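Local coordinates for cellulase (PDB 5I2U), which probably hydrolyses beta-1,4-glucosidic bonds in cellulose, as a salt-tolerant glycoside hydrolase of family 5 with a TIM-barrel fold, at residues Pro53-Gly58 with Trp273-Lys278; Asp82-Val87 with Ser321-Asn326; Cys293-Pro298 with Lys312-Leu317. One frame throughout, in Å; residues are numbered along the deposited sequence.

The three contacts sit on a closed eight-stranded parallel barrel. Interaction 1 joins the lead-in and start of the first strand, 57-61, to the end of helix 264-276. Interaction 2 joins the loop before the second strand, 87-93, to the end of helix 313-325. Interaction 3 joins the loop after the last strand, 281-286, to the start of that same helix. Interactions 1 and 2 alternate along the chain, have centres 12 Å apart and touch through Arg57. Interaction 3 follows interaction 1, 22 Å away between centres, and is nested within interaction 2, 15 Å away, where Met295 packs on Trp83. Interactions 2 and 3 tie both ends of the last helix to the barrel; interaction 1 adds helix 264-276.

Interaction 1: Pro53-Gly58 with Trp273-Lys278; sequences PVVLRG and WMESRK
Glu275 OE2 is gripped by two groups: Arg57 NE at 3.0 Å, and the indole nitrogen of Trp281, on the last barrel strand. Glu275 OE1 takes Arg57 NH2 at 2.6 Å. This is a side-on salt bridge, with one nitrogen to each oxygen. Both oxygens use their syn lone pairs. The fit is not flat, since the guanidinium and carboxylate planes are 31° apart. The N-H...O angle of the Arg57 NH2 to Glu275 OE1 bond is only 136°. Glu275 bends at chi2 (-68°), which turns its carboxylate off the helix toward Arg57. The third guanidinium nitrogen, NH1, is held by OD1 of Asn326, the last modelled residue, just past helix 313-325. Val55 CB lies over one face of the guanidinium, offset toward its rim.

Farther along, the contact is apolar. Val55 CG2 stands 3.7 Å from Lys278 CA and also touches Lys278 CB, the two side chains crossing at about a right angle. Beyond it, Lys278 CD rests 3.7 Å from Pro53 CB, so the aliphatic part of the lysine covers the proline at an exposed edge. One water joins the backbones. It lies 2.9 Å from Val54 O and 2.6 Å from Lys278 O.

Lys278 has positive phi and ends helix 264-276 in a Schellman motif. The contact thus brings the end of that helix against the chain entering strand 57-61, where the first and last strands of the TIM barrel close the ring.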
ATOM      1  N   PRO A  53       6.078  -5.322  17.891  1.00 45.58           N
ATOM      2  CA  PRO A  53       5.499  -5.494  16.553  1.00 45.63           C
ATOM      3  C   PRO A  53       4.339  -4.530  16.302  1.00 43.82           C
ATOM      4  O   PRO A  53       3.590  -4.204  17.221  1.00 41.47           O
ATOM      5  CB  PRO A  53       4.979  -6.944  16.566  1.00 47.53           C
ATOM      6  CG  PRO A  53       5.745  -7.624  17.649  1.00 49.01           C
ATOM      7  CD  PRO A  53       5.972  -6.561  18.686  1.00 47.52           C
ATOM      8  N   VAL A  54       4.249  -4.039  15.074  1.00 46.54           N
ATOM      9  CA  VAL A  54       3.123  -3.236  14.629  1.00 43.71           C
ATOM     10  C   VAL A  54       2.518  -3.971  13.445  1.00 39.61           C
ATOM     11  O   VAL A  54       3.234  -4.493  12.580  1.00 44.93           O
ATOM     12  CB  VAL A  54       3.553  -1.808  14.204  1.00 44.15           C
ATOM     13  CG1 VAL A  54       2.366  -1.007  13.675  1.00 42.89           C
ATOM     14  CG2 VAL A  54       4.185  -1.073  15.370  1.00 43.56           C
ATOM     15  N   VAL A  55       1.195  -4.005  13.427  1.00 36.92           N
ATOM     16  CA  VAL A  55       0.424  -4.492  12.300  1.00 37.34           C
ATOM     17  C   VAL A  55      -0.480  -3.327  11.876  1.00 35.14           C
ATOM     18  O   VAL A  55      -1.361  -2.910  12.636  1.00 29.45           O
ATOM     19  CB  VAL A  55      -0.408  -5.724  12.688  1.00 35.63           C
ATOM     20  CG1 VAL A  55      -1.156  -6.262  11.482  1.00 36.95           C
ATOM     21  CG2 VAL A  55       0.495  -6.796  13.282  1.00 37.82           C
ATOM     22  N   LEU A  56      -0.238  -2.800  10.678  1.00 30.02           N
ATOM     23  CA  LEU A  56      -1.091  -1.775  10.115  1.00 32.20           C
ATOM     24  C   LEU A  56      -2.187  -2.421   9.260  1.00 31.91           C
ATOM     25  O   LEU A  56      -1.931  -3.375   8.508  1.00 32.12           O
ATOM     26  CB  LEU A  56      -0.277  -0.798   9.284  1.00 34.97           C
ATOM     27  CG  LEU A  56       0.821  -0.049  10.049  1.00 36.85           C
ATOM     28  CD1 LEU A  56       1.673   0.739   9.079  1.00 36.92           C
ATOM     29  CD2 LEU A  56       0.252   0.866  11.127  1.00 37.92           C
ATOM     30  N   ARG A  57      -3.408  -1.920   9.422  1.00 32.74           N
ATOM     31  CA  ARG A  57      -4.559  -2.340   8.623  1.00 35.14           C
ATOM     32  C   ARG A  57      -5.267  -1.106   8.113  1.00 34.92           C
ATOM     33  O   ARG A  57      -5.577  -0.205   8.885  1.00 31.61           O
ATOM     34  CB  ARG A  57      -5.529  -3.146   9.472  1.00 37.65           C
ATOM     35  CG  ARG A  57      -4.958  -4.455   9.999  1.00 40.03           C
ATOM     36  CD  ARG A  57      -5.085  -4.454  11.495  1.00 44.56           C
ATOM     37  NE  ARG A  57      -4.533  -5.631  12.143  1.00 42.62           N
ATOM     38  CZ  ARG A  57      -4.223  -5.685  13.437  1.00 41.79           C
ATOM     39  NH1 ARG A  57      -4.434  -4.635  14.237  1.00 38.67           N
ATOM     40  NH2 ARG A  57      -3.704  -6.804  13.942  1.00 40.68           N
ATOM     41  N   GLY A  58      -5.495  -1.053   6.804  1.00 36.51           N
ATOM     42  CA  GLY A  58      -6.200   0.074   6.206  1.00 34.71           C
ATOM     43  C   GLY A  58      -6.635  -0.140   4.765  1.00 31.82           C
ATOM     44  O   GLY A  58      -6.836  -1.273   4.326  1.00 32.17           O
ATOM     45  N   TRP A 273      -4.671 -15.591   8.114  1.00 40.74           N
ATOM     46  CA  TRP A 273      -3.284 -15.957   7.864  1.00 43.70           C
ATOM     47  C   TRP A 273      -2.343 -14.770   8.112  1.00 46.43           C
ATOM     48  O   TRP A 273      -1.339 -14.911   8.800  1.00 47.84           O
ATOM     49  CB  TRP A 273      -3.127 -16.519   6.438  1.00 44.15           C
ATOM     50  CG  TRP A 273      -1.723 -16.589   5.970  1.00 46.12           C
ATOM     51  CD1 TRP A 273      -0.786 -17.510   6.324  1.00 47.23           C
ATOM     52  CD2 TRP A 273      -1.086 -15.698   5.044  1.00 46.38           C
ATOM     53  NE1 TRP A 273       0.399 -17.250   5.678  1.00 48.39           N
ATOM     54  CE2 TRP A 273       0.243 -16.142   4.887  1.00 46.05           C
ATOM     55  CE3 TRP A 273      -1.508 -14.559   4.341  1.00 43.42           C
ATOM     56  CZ2 TRP A 273       1.154 -15.488   4.050  1.00 47.81           C
ATOM     57  CZ3 TRP A 273      -0.612 -13.911   3.513  1.00 42.34           C
ATOM     58  CH2 TRP A 273       0.709 -14.376   3.370  1.00 45.91           C
ATOM     59  N   MET A 274      -2.684 -13.600   7.576  1.00 44.66           N
ATOM     60  CA  MET A 274      -1.886 -12.392   7.821  1.00 41.27           C
ATOM     61  C   MET A 274      -1.835 -11.984   9.299  1.00 36.95           C
ATOM     62  O   MET A 274      -0.787 -11.556   9.790  1.00 35.47           O
ATOM     63  CB  MET A 274      -2.397 -11.216   6.982  1.00 38.79           C
ATOM     64  CG  MET A 274      -2.104 -11.347   5.498  1.00 37.16           C
ATOM     65  SD  MET A 274      -2.616  -9.888   4.578  1.00 36.24           S
ATOM     66  CE  MET A 274      -4.393 -10.034   4.673  1.00 35.47           C
ATOM     67  N   GLU A 275      -2.954 -12.116   9.999  1.00 34.66           N
ATOM     68  CA  GLU A 275      -3.012 -11.721  11.399  1.00 36.80           C
ATOM     69  C   GLU A 275      -2.139 -12.630  12.279  1.00 41.73           C
ATOM     70  O   GLU A 275      -1.474 -12.133  13.182  1.00 41.13           O
ATOM     71  CB  GLU A 275      -4.449 -11.682  11.899  1.00 38.06           C
ATOM     72  CG  GLU A 275      -5.299 -10.584  11.260  1.00 44.54           C
ATOM     73  CD  GLU A 275      -4.898  -9.175  11.655  1.00 45.75           C
ATOM     74  OE1 GLU A 275      -4.497  -8.960  12.813  1.00 49.34           O
ATOM     75  OE2 GLU A 275      -4.977  -8.269  10.800  1.00 48.17           O
ATOM     76  N   SER A 276      -2.107 -13.933  11.985  1.00 42.32           N
ATOM     77  CA  SER A 276      -1.250 -14.865  12.719  1.00 44.91           C
ATOM     78  C   SER A 276       0.232 -14.639  12.401  1.00 47.53           C
ATOM     79  O   SER A 276       1.071 -14.829  13.269  1.00 45.14           O
ATOM     80  CB  SER A 276      -1.657 -16.327  12.475  1.00 42.49           C
ATOM     81  OG  SER A 276      -1.222 -16.795  11.216  1.00 46.73           O
ATOM     82  N   ARG A 277       0.537 -14.210  11.170  1.00 51.14           N
ATOM     83  CA  ARG A 277       1.902 -13.805  10.782  1.00 48.11           C
ATOM     84  C   ARG A 277       2.259 -12.355  11.133  1.00 41.15           C
ATOM     85  O   ARG A 277       3.374 -11.942  10.861  1.00 41.09           O
ATOM     86  CB  ARG A 277       2.130 -13.983   9.267  1.00 51.38           C
ATOM     87  CG  ARG A 277       1.835 -15.361   8.711  1.00 54.96           C
ATOM     88  CD  ARG A 277       2.805 -16.406   9.204  1.00 59.38           C
ATOM     89  NE  ARG A 277       2.518 -17.703   8.594  1.00 61.33           N
ATOM     90  CZ  ARG A 277       1.525 -18.525   8.945  1.00 64.58           C
ATOM     91  NH1 ARG A 277       0.683 -18.234   9.940  1.00 68.83           N
ATOM     92  NH2 ARG A 277       1.377 -19.674   8.288  1.00 62.34           N
ATOM     93  N   LYS A 278       1.349 -11.582  11.723  1.00 41.77           N
ATOM     94  CA  LYS A 278       1.572 -10.139  11.969  1.00 44.72           C
ATOM     95  C   LYS A 278       2.032  -9.368  10.715  1.00 41.38           C
ATOM     96  O   LYS A 278       2.913  -8.514  10.789  1.00 44.83           O
ATOM     97  CB  LYS A 278       2.561  -9.925  13.132  1.00 51.17           C
ATOM     98  CG  LYS A 278       2.064 -10.419  14.488  1.00 56.48           C
ATOM     99  CD  LYS A 278       2.726  -9.685  15.650  1.00 55.39           C
ATOM    100  CE  LYS A 278       2.193 -10.153  17.000  1.00 56.38           C
ATOM    101  NZ  LYS A 278       2.567 -11.570  17.279  1.00 57.63           N
TER
HETATM  102  O   HOH W   1       3.222  -5.989  10.063  1.00 40.41           O

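Interaction 2: Asp82-Val87 with Ser321-Asn326; sequences DWKCTV and SIRNAN
Ile322 forms the tight side of this contact. Its CG2 methyl presses against the backbone, 3.2 Å from Trp83 O and 3.6 Å from Lys84 O. CG2 is anti to the backbone N, while CG1, anti to the carbonyl carbon, carries CD1 to Trp83 and Cys85. Ile322 CD1 lies 4.3 Å from Trp83 CE3 and 4.2 Å from Cys85 SG, a looser apolar fit. Trp281 of the last barrel strand touches Ile322 as well.

Two polar bonds flank the isoleucine. Arg323 NH1 donates to Asp82 O at 2.8 Å, with an N-H...O angle of 155°. The oxygen lies at the edge of the guanidinium, close to its plane. A bend at chi3 (63°) brings the arginine tip back to the loop. Asn326 ND2 donates to Lys84 O at 2.8 Å, nearly along the C=O axis, though the oxygen is tilted from the amide plane. Asn326 OD1 is taken by Arg57.

In the barrel, the loop follows helix 73-81 and leads into strand 87-93. Lys84, with positive phi, is where the chain leaves helical geometry. The C-terminal end of helix 313-325, the last helix modelled, packs against this turn.

The outer side is looser and more charged. Exposed Lys84 runs obliquely past Arg323, with Lys84 CG 3.8 Å from Arg323 CG. Lys84 NZ bonds to Asp81 O. Asp82 instead pairs with Arg319. Asp82 OD1 stays 4.4 Å from Arg323 NH1, well out of the guanidinium plane, where it could still partly balance the arginine's charge.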
ATOM      1  N   ASP A  82     -13.976   6.441  11.067  1.00 35.74           N
ATOM      2  CA  ASP A  82     -15.078   5.485  10.941  1.00 33.10           C
ATOM      3  C   ASP A  82     -14.631   4.065  10.552  1.00 35.09           C
ATOM      4  O   ASP A  82     -15.162   3.089  11.104  1.00 35.55           O
ATOM      5  CB  ASP A  82     -16.105   5.995   9.943  1.00 32.93           C
ATOM      6  CG  ASP A  82     -17.309   5.091   9.847  1.00 31.52           C
ATOM      7  OD1 ASP A  82     -17.992   4.897  10.871  1.00 30.88           O
ATOM      8  OD2 ASP A  82     -17.558   4.555   8.750  1.00 29.52           O
ATOM      9  N   TRP A  83     -13.686   3.945   9.608  1.00 33.24           N
ATOM     10  CA  TRP A  83     -13.172   2.614   9.185  1.00 34.61           C
ATOM     11  C   TRP A  83     -12.039   2.114  10.090  1.00 34.49           C
ATOM     12  O   TRP A  83     -11.676   0.942  10.031  1.00 37.85           O
ATOM     13  CB  TRP A  83     -12.689   2.623   7.723  1.00 31.29           C
ATOM     14  CG  TRP A  83     -13.773   2.696   6.697  1.00 30.08           C
ATOM     15  CD1 TRP A  83     -14.991   3.300   6.824  1.00 28.61           C
ATOM     16  CD2 TRP A  83     -13.721   2.171   5.371  1.00 29.83           C
ATOM     17  NE1 TRP A  83     -15.707   3.166   5.670  1.00 30.26           N
ATOM     18  CE2 TRP A  83     -14.951   2.480   4.753  1.00 30.75           C
ATOM     19  CE3 TRP A  83     -12.752   1.476   4.639  1.00 29.13           C
ATOM     20  CZ2 TRP A  83     -15.241   2.113   3.427  1.00 29.59           C
ATOM     21  CZ3 TRP A  83     -13.043   1.092   3.334  1.00 30.64           C
ATOM     22  CH2 TRP A  83     -14.283   1.420   2.736  1.00 30.23           C
ATOM     23  N   LYS A  84     -11.495   3.005  10.914  1.00 35.86           N
ATOM     24  CA  LYS A  84     -10.368   2.706  11.806  1.00 39.70           C
ATOM     25  C   LYS A  84      -9.095   2.332  11.046  1.00 38.27           C
ATOM     26  O   LYS A  84      -8.302   1.527  11.529  1.00 34.85           O
ATOM     27  CB  LYS A  84     -10.729   1.630  12.849  1.00 43.05           C
ATOM     28  CG  LYS A  84     -12.016   1.886  13.615  1.00 47.74           C
ATOM     29  CD  LYS A  84     -11.944   3.142  14.465  1.00 51.85           C
ATOM     30  CE  LYS A  84     -13.164   3.235  15.384  1.00 56.41           C
ATOM     31  NZ  LYS A  84     -13.344   4.599  15.947  1.00 53.11           N
ATOM     32  N   CYS A  85      -8.885   2.941   9.876  1.00 35.32           N
ATOM     33  CA  CYS A  85      -7.637   2.748   9.155  1.00 33.82           C
ATOM     34  C   CYS A  85      -6.486   3.321   9.983  1.00 33.03           C
ATOM     35  O   CYS A  85      -6.572   4.442  10.510  1.00 31.39           O
ATOM     36  CB  CYS A  85      -7.670   3.408   7.773  1.00 32.87           C
ATOM     37  SG  CYS A  85      -8.882   2.700   6.631  1.00 33.42           S
ATOM     38  N   THR A  86      -5.447   2.509  10.144  1.00 30.66           N
ATOM     39  CA  THR A  86      -4.183   2.934  10.733  1.00 30.74           C
ATOM     40  C   THR A  86      -3.177   3.262   9.651  1.00 33.13           C
ATOM     41  O   THR A  86      -2.106   3.813   9.947  1.00 35.01           O
ATOM     42  CB  THR A  86      -3.615   1.849  11.681  1.00 34.13           C
ATOM     43  OG1 THR A  86      -3.628   0.557  11.039  1.00 36.92           O
ATOM     44  CG2 THR A  86      -4.453   1.786  12.949  1.00 34.49           C
ATOM     45  N   VAL A  87      -3.500   2.893   8.405  1.00 32.10           N
ATOM     46  CA  VAL A  87      -2.724   3.273   7.252  1.00 30.71           C
ATOM     47  C   VAL A  87      -3.661   3.657   6.090  1.00 30.52           C
ATOM     48  O   VAL A  87      -4.757   3.131   5.969  1.00 30.59           O
ATOM     49  CB  VAL A  87      -1.725   2.148   6.845  1.00 31.18           C
ATOM     50  CG1 VAL A  87      -2.439   0.920   6.303  1.00 31.52           C
ATOM     51  CG2 VAL A  87      -0.706   2.661   5.833  1.00 31.43           C
ATOM     52  N   SER A 321     -13.677  -5.771   8.383  1.00 33.03           N
ATOM     53  CA  SER A 321     -12.372  -6.406   8.539  1.00 33.35           C
ATOM     54  C   SER A 321     -11.391  -5.491   9.253  1.00 34.45           C
ATOM     55  O   SER A 321     -10.687  -5.919  10.169  1.00 35.93           O
ATOM     56  CB  SER A 321     -11.785  -6.815   7.171  1.00 35.13           C
ATOM     57  OG  SER A 321     -12.378  -8.002   6.660  1.00 33.58           O
ATOM     58  N   ILE A 322     -11.351  -4.229   8.841  1.00 31.88           N
ATOM     59  CA  ILE A 322     -10.404  -3.288   9.413  1.00 33.89           C
ATOM     60  C   ILE A 322     -10.809  -2.915  10.837  1.00 32.65           C
ATOM     61  O   ILE A 322      -9.951  -2.817  11.705  1.00 33.86           O
ATOM     62  CB  ILE A 322     -10.226  -2.025   8.526  1.00 33.18           C
ATOM     63  CG1 ILE A 322      -9.641  -2.417   7.175  1.00 33.41           C
ATOM     64  CG2 ILE A 322      -9.294  -1.005   9.181  1.00 32.57           C
ATOM     65  CD1 ILE A 322      -9.812  -1.366   6.104  1.00 37.48           C
ATOM     66  N   ARG A 323     -12.099  -2.694  11.056  1.00 34.77           N
ATOM     67  CA  ARG A 323     -12.617  -2.283  12.377  1.00 38.03           C
ATOM     68  C   ARG A 323     -12.449  -3.339  13.473  1.00 40.14           C
ATOM     69  O   ARG A 323     -12.127  -2.996  14.605  1.00 41.27           O
ATOM     70  CB  ARG A 323     -14.093  -1.894  12.289  1.00 36.99           C
ATOM     71  CG  ARG A 323     -14.330  -0.504  11.741  1.00 37.36           C
ATOM     72  CD  ARG A 323     -15.815  -0.285  11.525  1.00 38.82           C
ATOM     73  NE  ARG A 323     -16.520  -0.356  12.800  1.00 40.43           N
ATOM     74  CZ  ARG A 323     -16.637   0.639  13.691  1.00 41.39           C
ATOM     75  NH1 ARG A 323     -16.136   1.858  13.463  1.00 39.69           N
ATOM     76  NH2 ARG A 323     -17.289   0.407  14.832  1.00 40.65           N
ATOM     77  N   ASN A 324     -12.665  -4.607  13.130  1.00 43.08           N
ATOM     78  CA  ASN A 324     -12.568  -5.683  14.110  1.00 47.79           C
ATOM     79  C   ASN A 324     -11.091  -5.993  14.444  1.00 51.30           C
ATOM     80  O   ASN A 324     -10.749  -6.218  15.604  1.00 57.01           O
ATOM     81  CB  ASN A 324     -13.464  -6.883  13.704  1.00 52.33           C
ATOM     82  CG  ASN A 324     -12.797  -8.247  13.882  1.00 57.00           C
ATOM     83  OD1 ASN A 324     -11.857  -8.592  13.165  1.00 59.33           O
ATOM     84  ND2 ASN A 324     -13.319  -9.047  14.808  1.00 57.95           N
ATOM     85  N   ALA A 325     -10.220  -5.959  13.434  1.00 53.69           N
ATOM     86  CA  ALA A 325      -8.768  -6.076  13.637  1.00 53.58           C
ATOM     87  C   ALA A 325      -8.192  -4.918  14.477  1.00 50.84           C
ATOM     88  O   ALA A 325      -7.387  -5.160  15.363  1.00 46.81           O
ATOM     89  CB  ALA A 325      -8.055  -6.168  12.293  1.00 57.59           C
ATOM     90  N   ASN A 326      -8.605  -3.679  14.186  1.00 50.33           N
ATOM     91  CA  ASN A 326      -8.250  -2.495  14.996  1.00 52.59           C
ATOM     92  C   ASN A 326      -9.349  -2.143  15.991  1.00 54.51           C
ATOM     93  O   ASN A 326      -9.254  -1.147  16.697  1.00 53.89           O
ATOM     94  CB  ASN A 326      -7.983  -1.269  14.112  1.00 52.48           C
ATOM     95  CG  ASN A 326      -6.838  -1.479  13.137  1.00 52.17           C
ATOM     96  OD1 ASN A 326      -5.867  -2.184  13.440  1.00 51.04           O
ATOM     97  ND2 ASN A 326      -6.930  -0.843  11.972  1.00 47.15           N
TER

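Interaction 3: Cys293-Pro298 with Lys312-Leu317; sequences CSMLLP and KPWGKL
Lys312 N donates to Met295 O at 2.8 Å, approaching from above the carbonyl plane. Lys312 is the N-cap residue of helix 313-325, the last helix of this TIM barrel. The loop after strand 281-286 is thereby tied to the helix start. The lysine side chain folds back over the loop. It bends at chi2 (-94°), chi3 and chi4, and brings Lys312 NZ to 3.2 Å from Ser294 O. NZ also bonds to Glu291 O, so two backbone carbonyls share the ammonium. The aliphatic part of the curl is covered by Leu297, whose CD2 is 3.7 Å from Lys312 CD. Replacing Lys312 with alanine would probably leave Ser294 O and Glu291 O without their ammonium donor and open a gap beside Leu297.

Met295 and Trp314 make the buried half, a Met-aromatic contact. The methionine runs extended beyond CG and crosses the indole obliquely. Met295 CG lies 3.7 Å from Trp314 CD1, while Met295 CE approaches Trp314 NE1. Met295 SD is 5.0 Å from the centroid of the five-membered ring of Trp314. The indole, with CG anti to the backbone N (chi1 171°), turns in toward the loop. Its NE1 bonds to Trp284 O, which should fix the ring's rotation. Trp267 meets the indole edge-to-face. Cys293 O sits in the ring plane at the edge, 3.1 Å from Trp314 CD1.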
ATOM      1  N   CYS A 293     -14.135  -4.779  -6.824  1.00 33.83           N
ATOM      2  CA  CYS A 293     -13.112  -4.184  -5.940  1.00 33.88           C
ATOM      3  C   CYS A 293     -13.324  -2.692  -5.564  1.00 31.95           C
ATOM      4  O   CYS A 293     -12.614  -2.193  -4.692  1.00 26.40           O
ATOM      5  CB  CYS A 293     -11.701  -4.352  -6.525  1.00 35.88           C
ATOM      6  SG  CYS A 293     -11.225  -3.105  -7.761  1.00 39.60           S
ATOM      7  N   SER A 294     -14.277  -1.994  -6.194  1.00 30.05           N
ATOM      8  CA  SER A 294     -14.535  -0.563  -5.882  1.00 30.28           C
ATOM      9  C   SER A 294     -15.487  -0.552  -4.713  1.00 31.71           C
ATOM     10  O   SER A 294     -16.611  -1.047  -4.827  1.00 35.32           O
ATOM     11  CB  SER A 294     -15.155   0.185  -7.075  1.00 29.93           C
ATOM     12  OG  SER A 294     -14.162   0.824  -7.864  1.00 29.23           O
ATOM     13  N   MET A 295     -15.051  -0.010  -3.583  1.00 32.83           N
ATOM     14  CA  MET A 295     -15.798  -0.168  -2.309  1.00 31.16           C
ATOM     15  C   MET A 295     -17.072   0.677  -2.160  1.00 32.35           C
ATOM     16  O   MET A 295     -17.887   0.384  -1.280  1.00 32.96           O
ATOM     17  CB  MET A 295     -14.876   0.136  -1.133  1.00 30.26           C
ATOM     18  CG  MET A 295     -13.732  -0.851  -0.979  1.00 32.16           C
ATOM     19  SD  MET A 295     -12.476  -0.303   0.198  1.00 33.21           S
ATOM     20  CE  MET A 295     -11.207  -1.527  -0.138  1.00 34.18           C
ATOM     21  N   LEU A 296     -17.226   1.728  -2.976  1.00 31.54           N
ATOM     22  CA  LEU A 296     -18.307   2.716  -2.800  1.00 30.72           C
ATOM     23  C   LEU A 296     -19.214   2.836  -4.021  1.00 29.42           C
ATOM     24  O   LEU A 296     -18.788   2.615  -5.139  1.00 27.97           O
ATOM     25  CB  LEU A 296     -17.708   4.096  -2.523  1.00 30.66           C
ATOM     26  CG  LEU A 296     -16.771   4.223  -1.317  1.00 31.87           C
ATOM     27  CD1 LEU A 296     -16.046   5.565  -1.355  1.00 31.01           C
ATOM     28  CD2 LEU A 296     -17.538   4.048  -0.016  1.00 31.04           C
ATOM     29  N   LEU A 297     -20.468   3.207  -3.791  1.00 32.06           N
ATOM     30  CA  LEU A 297     -21.370   3.594  -4.885  1.00 32.36           C
ATOM     31  C   LEU A 297     -21.032   5.011  -5.371  1.00 30.75           C
ATOM     32  O   LEU A 297     -20.573   5.830  -4.583  1.00 27.34           O
ATOM     33  CB  LEU A 297     -22.827   3.575  -4.433  1.00 33.00           C
ATOM     34  CG  LEU A 297     -23.421   2.232  -4.042  1.00 34.62           C
ATOM     35  CD1 LEU A 297     -24.899   2.418  -3.731  1.00 33.97           C
ATOM     36  CD2 LEU A 297     -23.243   1.185  -5.135  1.00 37.53           C
ATOM     37  N   PRO A 298     -21.247   5.297  -6.672  1.00 28.29           N
ATOM     38  CA  PRO A 298     -21.006   6.647  -7.202  1.00 28.08           C
ATOM     39  C   PRO A 298     -21.733   7.768  -6.470  1.00 26.89           C
ATOM     40  O   PRO A 298     -21.230   8.868  -6.416  1.00 26.84           O
ATOM     41  CB  PRO A 298     -21.485   6.534  -8.651  1.00 29.77           C
ATOM     42  CG  PRO A 298     -21.177   5.108  -8.999  1.00 29.20           C
ATOM     43  CD  PRO A 298     -21.425   4.312  -7.761  1.00 27.68           C
ATOM     44  N   LYS A 312     -20.439  -0.660  -0.999  1.00 28.96           N
ATOM     45  CA  LYS A 312     -20.594  -1.869  -1.776  1.00 31.72           C
ATOM     46  C   LYS A 312     -20.329  -3.071  -0.847  1.00 31.80           C
ATOM     47  O   LYS A 312     -19.717  -2.907   0.211  1.00 32.25           O
ATOM     48  CB  LYS A 312     -19.617  -1.874  -2.952  1.00 30.96           C
ATOM     49  CG  LYS A 312     -19.951  -0.880  -4.058  1.00 32.46           C
ATOM     50  CD  LYS A 312     -20.777  -1.511  -5.177  1.00 34.13           C
ATOM     51  CE  LYS A 312     -19.947  -2.400  -6.089  1.00 34.56           C
ATOM     52  NZ  LYS A 312     -19.013  -1.603  -6.940  1.00 38.12           N
ATOM     53  N   PRO A 313     -20.774  -4.275  -1.244  1.00 32.18           N
ATOM     54  CA  PRO A 313     -20.465  -5.489  -0.474  1.00 30.75           C
ATOM     55  C   PRO A 313     -18.990  -5.608  -0.040  1.00 29.56           C
ATOM     56  O   PRO A 313     -18.714  -5.849   1.137  1.00 30.80           O
ATOM     57  CB  PRO A 313     -20.834  -6.611  -1.434  1.00 32.41           C
ATOM     58  CG  PRO A 313     -21.874  -6.033  -2.332  1.00 32.39           C
ATOM     59  CD  PRO A 313     -21.601  -4.565  -2.430  1.00 30.68           C
ATOM     60  N   TRP A 314     -18.066  -5.392  -0.975  1.00 30.44           N
ATOM     61  CA  TRP A 314     -16.622  -5.357  -0.668  1.00 30.98           C
ATOM     62  C   TRP A 314     -16.237  -4.207   0.273  1.00 28.96           C
ATOM     63  O   TRP A 314     -15.326  -4.349   1.089  1.00 28.87           O
ATOM     64  CB  TRP A 314     -15.809  -5.335  -1.971  1.00 31.39           C
ATOM     65  CG  TRP A 314     -14.341  -5.089  -1.834  1.00 33.95           C
ATOM     66  CD1 TRP A 314     -13.634  -4.166  -2.506  1.00 35.89           C
ATOM     67  CD2 TRP A 314     -13.410  -5.751  -0.959  1.00 35.29           C
ATOM     68  NE1 TRP A 314     -12.316  -4.201  -2.141  1.00 36.56           N
ATOM     69  CE2 TRP A 314     -12.148  -5.171  -1.190  1.00 36.06           C
ATOM     70  CE3 TRP A 314     -13.518  -6.788  -0.017  1.00 38.95           C
ATOM     71  CZ2 TRP A 314     -10.999  -5.569  -0.504  1.00 35.13           C
ATOM     72  CZ3 TRP A 314     -12.371  -7.202   0.657  1.00 35.60           C
ATOM     73  CH2 TRP A 314     -11.130  -6.585   0.411  1.00 36.88           C
ATOM     74  N   GLY A 315     -16.937  -3.078   0.164  1.00 30.71           N
ATOM     75  CA  GLY A 315     -16.781  -1.954   1.091  1.00 29.22           C
ATOM     76  C   GLY A 315     -17.138  -2.329   2.517  1.00 29.84           C
ATOM     77  O   GLY A 315     -16.364  -2.076   3.442  1.00 30.08           O
ATOM     78  N   LYS A 316     -18.304  -2.944   2.687  1.00 28.86           N
ATOM     79  CA  LYS A 316     -18.738  -3.410   3.997  1.00 30.20           C
ATOM     80  C   LYS A 316     -17.771  -4.431   4.602  1.00 30.40           C
ATOM     81  O   LYS A 316     -17.432  -4.352   5.793  1.00 33.02           O
ATOM     82  CB  LYS A 316     -20.150  -4.011   3.914  1.00 29.91           C
ATOM     83  CG  LYS A 316     -21.262  -3.003   3.661  1.00 29.84           C
ATOM     84  CD  LYS A 316     -22.624  -3.689   3.686  1.00 31.37           C
ATOM     85  CE  LYS A 316     -23.787  -2.709   3.588  1.00 32.73           C
ATOM     86  NZ  LYS A 316     -24.004  -2.258   2.180  1.00 32.83           N
ATOM     87  N   LEU A 317     -17.370  -5.402   3.788  1.00 31.23           N
ATOM     88  CA  LEU A 317     -16.444  -6.438   4.213  1.00 33.61           C
ATOM     89  C   LEU A 317     -15.071  -5.863   4.604  1.00 35.28           C
ATOM     90  O   LEU A 317     -14.467  -6.299   5.597  1.00 33.06           O
ATOM     91  CB  LEU A 317     -16.287  -7.472   3.097  1.00 37.11           C
ATOM     92  CG  LEU A 317     -15.383  -8.673   3.360  1.00 41.49           C
ATOM     93  CD1 LEU A 317     -15.825  -9.406   4.616  1.00 44.82           C
ATOM     94  CD2 LEU A 317     -15.398  -9.609   2.161  1.00 43.81           C
TER